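Local structure of putidaredoxin reductase (Pseudomonas putida, 1Q1R) at residues I160-A165 with H199-A204. The protein probably uses its flavin to pass electrons from a reduced pyridine nucleotide to putidaredoxin, the iron-sulfur partner of the cytochrome P450cam monooxygenase. Numbering follows the deposited sequence.
With FAD (flavin-adenine dinucleotide), chain C.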
loop_
_atom_site.group_PDB
_atom_site.type_symbol
_atom_site.label_atom_id
_atom_site.label_comp_id
_atom_site.label_asym_id
_atom_site.label_seq_id
_atom_site.Cartn_x
_atom_site.Cartn_y
_atom_site.Cartn_z
ATOM N N ILE A 160 -2.864 5.225 6.118
ATOM C CA ILE A 160 -3.476 4.201 6.955
ATOM C C ILE A 160 -3.740 4.755 8.352
ATOM O O ILE A 160 -4.786 4.488 8.943
ATOM C CB ILE A 160 -2.591 2.939 7.053
ATOM C CG1 ILE A 160 -2.196 2.466 5.651
ATOM C CG2 ILE A 160 -3.345 1.830 7.774
ATOM C CD1 ILE A 160 -3.359 2.345 4.680
ATOM N N GLY A 161 -2.800 5.537 8.877
ATOM C CA GLY A 161 -2.996 6.116 10.195
ATOM C C GLY A 161 -4.229 6.999 10.179
ATOM O O GLY A 161 -5.051 6.975 11.103
ATOM N N LEU A 162 -4.363 7.785 9.115
ATOM C CA LEU A 162 -5.508 8.675 8.959
ATOM C C LEU A 162 -6.809 7.883 8.802
ATOM O O LEU A 162 -7.856 8.275 9.326
ATOM C CB LEU A 162 -5.298 9.580 7.746
ATOM C CG LEU A 162 -4.122 10.552 7.902
ATOM C CD1 LEU A 162 -3.862 11.269 6.576
ATOM C CD2 LEU A 162 -4.436 11.542 9.018
ATOM N N GLU A 163 -6.752 6.780 8.065
ATOM C CA GLU A 163 -7.943 5.953 7.879
ATOM C C GLU A 163 -8.341 5.296 9.200
ATOM O O GLU A 163 -9.527 5.122 9.489
ATOM C CB GLU A 163 -7.688 4.902 6.802
ATOM C CG GLU A 163 -7.757 5.486 5.396
ATOM C CD GLU A 163 -7.520 4.455 4.322
ATOM O OE1 GLU A 163 -7.505 3.248 4.649
ATOM O OE2 GLU A 163 -7.357 4.851 3.147
ATOM N N VAL A 164 -7.347 4.933 10.003
ATOM C CA VAL A 164 -7.619 4.334 11.301
ATOM C C VAL A 164 -8.290 5.387 12.188
ATOM O O VAL A 164 -9.302 5.118 12.835
ATOM C CB VAL A 164 -6.318 3.849 11.967
ATOM C CG1 VAL A 164 -6.549 3.607 13.452
ATOM C CG2 VAL A 164 -5.842 2.572 11.294
ATOM N N ALA A 165 -7.727 6.595 12.204
ATOM C CA ALA A 165 -8.284 7.685 13.005
ATOM C C ALA A 165 -9.727 7.986 12.602
ATOM O O ALA A 165 -10.591 8.157 13.462
ATOM C CB ALA A 165 -7.422 8.949 12.853
ATOM N N HIS A 199 -7.063 19.791 8.940
ATOM C CA HIS A 199 -8.293 20.492 9.298
ATOM C C HIS A 199 -9.490 19.544 9.214
ATOM O O HIS A 199 -10.400 19.588 10.040
ATOM C CB HIS A 199 -8.509 21.696 8.373
ATOM C CG HIS A 199 -9.795 22.422 8.614
ATOM N ND1 HIS A 199 -10.950 22.149 7.912
ATOM C CD2 HIS A 199 -10.120 23.388 9.508
ATOM C CE1 HIS A 199 -11.928 22.913 8.361
ATOM N NE2 HIS A 199 -11.453 23.674 9.330
ATOM N N LEU A 200 -9.480 18.682 8.208
ATOM C CA LEU A 200 -10.559 17.726 8.015
ATOM C C LEU A 200 -10.731 16.859 9.272
ATOM O O LEU A 200 -11.826 16.761 9.832
ATOM C CB LEU A 200 -10.230 16.868 6.790
ATOM C CG LEU A 200 -11.234 15.932 6.105
ATOM C CD1 LEU A 200 -10.853 14.514 6.420
ATOM C CD2 LEU A 200 -12.661 16.249 6.511
ATOM N N HIS A 201 -9.635 16.257 9.721
ATOM C CA HIS A 201 -9.645 15.398 10.897
ATOM C C HIS A 201 -9.902 16.136 12.212
ATOM O O HIS A 201 -10.709 15.688 13.026
ATOM C CB HIS A 201 -8.328 14.626 10.968
ATOM C CG HIS A 201 -8.244 13.498 9.986
ATOM N ND1 HIS A 201 -8.694 12.227 10.273
ATOM C CD2 HIS A 201 -7.790 13.457 8.711
ATOM C CE1 HIS A 201 -8.519 11.452 9.218
ATOM N NE2 HIS A 201 -7.973 12.174 8.256
ATOM N N ARG A 202 -9.222 17.261 12.421
ATOM C CA ARG A 202 -9.424 18.034 13.642
ATOM C C ARG A 202 -10.884 18.445 13.732
ATOM O O ARG A 202 -11.483 18.422 14.805
ATOM C CB ARG A 202 -8.512 19.271 13.658
ATOM C CG ARG A 202 -7.060 18.949 14.004
ATOM C CD ARG A 202 -6.136 20.157 13.865
ATOM N NE ARG A 202 -4.760 19.815 14.221
ATOM C CZ ARG A 202 -3.679 20.323 13.636
ATOM N NH1 ARG A 202 -3.800 21.209 12.654
ATOM N NH2 ARG A 202 -2.471 19.931 14.025
ATOM N N GLU A 203 -11.460 18.810 12.594
ATOM C CA GLU A 203 -12.860 19.211 12.541
ATOM C C GLU A 203 -13.737 18.045 12.998
ATOM O O GLU A 203 -14.757 18.237 13.659
ATOM C CB GLU A 203 -13.238 19.596 11.110
ATOM C CG GLU A 203 -14.605 20.239 10.972
ATOM C CD GLU A 203 -14.538 21.756 11.038
ATOM O OE1 GLU A 203 -14.045 22.299 12.054
ATOM O OE2 GLU A 203 -14.980 22.403 10.063
ATOM N N ALA A 204 -13.331 16.831 12.638
ATOM C CA ALA A 204 -14.076 15.633 13.003
ATOM C C ALA A 204 -13.891 15.274 14.482
ATOM O O ALA A 204 -14.633 14.461 15.026
ATOM C CB ALA A 204 -13.642 14.464 12.120
HETATM P PA FAD C . 1.550 -8.615 1.373
HETATM O O1A FAD C . 2.399 -8.222 2.523
HETATM O O2A FAD C . 0.102 -8.305 1.424
HETATM O O5B FAD C . 1.708 -10.187 1.107
HETATM C C5B FAD C . 2.964 -10.857 1.265
HETATM C C4B FAD C . 2.727 -12.185 2.005
HETATM O O4B FAD C . 3.897 -13.064 1.843
HETATM C C3B FAD C . 2.582 -11.954 3.517
HETATM O O3B FAD C . 1.600 -12.859 4.040
HETATM C C2B FAD C . 3.942 -12.328 4.053
HETATM O O2B FAD C . 3.839 -12.768 5.410
HETATM C C1B FAD C . 4.304 -13.497 3.160
HETATM N N9A FAD C . 5.739 -13.888 3.217
HETATM C C8A FAD C . 6.802 -13.064 3.232
HETATM N N7A FAD C . 7.920 -13.796 3.310
HETATM C C5A FAD C . 7.566 -15.078 3.342
HETATM C C6A FAD C . 8.280 -16.275 3.426
HETATM N N6A FAD C . 9.609 -16.262 3.504
HETATM N N1A FAD C . 7.605 -17.452 3.436
HETATM C C2A FAD C . 6.267 -17.480 3.369
HETATM N N3A FAD C . 5.564 -16.340 3.292
HETATM C C4A FAD C . 6.188 -15.137 3.278
HETATM N N1 FAD C . -3.535 -0.066 -1.241
HETATM C C2 FAD C . -4.348 0.702 -2.084
HETATM O O2 FAD C . -4.069 0.808 -3.277
HETATM N N3 FAD C . -5.487 1.336 -1.556
HETATM C C4 FAD C . -5.809 1.193 -0.186
HETATM O O4 FAD C . -6.831 1.717 0.251
HETATM C C4X FAD C . -4.990 0.424 0.657
HETATM N N5 FAD C . -5.319 0.236 1.968
HETATM C C5X FAD C . -4.586 -0.563 2.796
HETATM C C6 FAD C . -4.979 -0.753 4.137
HETATM C C7 FAD C . -4.234 -1.601 4.988
HETATM C C7M FAD C . -4.665 -1.762 6.458
HETATM C C8 FAD C . -3.088 -2.271 4.488
HETATM C C8M FAD C . -2.268 -3.221 5.375
HETATM C C9 FAD C . -2.696 -2.080 3.152
HETATM C C9A FAD C . -3.438 -1.229 2.304
HETATM N N10 FAD C . -3.066 -1.036 0.945
HETATM C C10 FAD C . -3.854 -0.207 0.120
HETATM C "C1'" FAD C . -1.843 -1.694 0.393
HETATM C "C2'" FAD C . -2.219 -2.919 -0.444
HETATM O "O2'" FAD C . -3.136 -3.730 0.299
HETATM C "C3'" FAD C . -0.970 -3.740 -0.814
HETATM O "O3'" FAD C . -0.023 -2.883 -1.465
HETATM C "C4'" FAD C . -1.340 -4.902 -1.746
HETATM O "O4'" FAD C . -2.291 -5.750 -1.098
HETATM C "C5'" FAD C . -0.115 -5.745 -2.141
HETATM O "O5'" FAD C . 0.390 -6.523 -1.043
HETATM P P FAD C . 1.470 -7.686 -1.350
HETATM O O1P FAD C . 0.735 -8.904 -1.749
HETATM O O2P FAD C . 2.468 -7.136 -2.294
HETATM O O3P FAD C . 2.219 -7.911 0.073
#
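His201 reaches from helix 191-204 across to helix 159-170 and meets Leu162 and Ala165, a worked example of two helical segments, 160-165 and 199-204, that meet through one imidazole ring. The backbones stay well apart, with 8.1 Å between the CA atoms of Ala165 and His201, and the His201 side chain bridges the separation.

The apolar part is a CH-pi contact. Leu162 CD2 sits over one face of the imidazole, 4.0 Å from the ring centroid of His201 and displaced toward the rim, with Leu162 CD2 and His201 NE2 3.7 Å apart. The two side chains cross at about a right angle. Ala165 adds its methyl obliquely, its CB lying 4.4 Å from His201 ND1.

No hydrogen bond crosses between the two segments. With CG anti to its own carbonyl carbon (chi1 -75°), His201 brings CE1 to 3.2 Å from Leu162 O, a close approach that is at most weakly polar. NE2 of His201 is hydrogen-bonded to Gln333 OE1 on strand 328-333; separately, the Tyr334 ring packs edge-to-face with the imidazole. An alanine here would probably leave Gln333 OE1 without its imidazole mate and Leu162 CD2 without the ring face it covers, opening a gap between the helices.

Both helices belong to the pyridine nucleotide-disulphide oxidoreductase region, where helix 159-170 follows strand 151-155 with a GxGxxG-like pattern that includes Gly161, consistent with a Rossmann-type nucleotide-binding unit. On the flavin side of this helix, Ile160 CD1 lies 3.5 Å from FAD C6.

The chemistry implies a buried ring used in two ways at once: one face and the CE1 atom lie against helix 159-170, while its bond to Gln333 ties that interface to the antiparallel sheet containing strand 328-333.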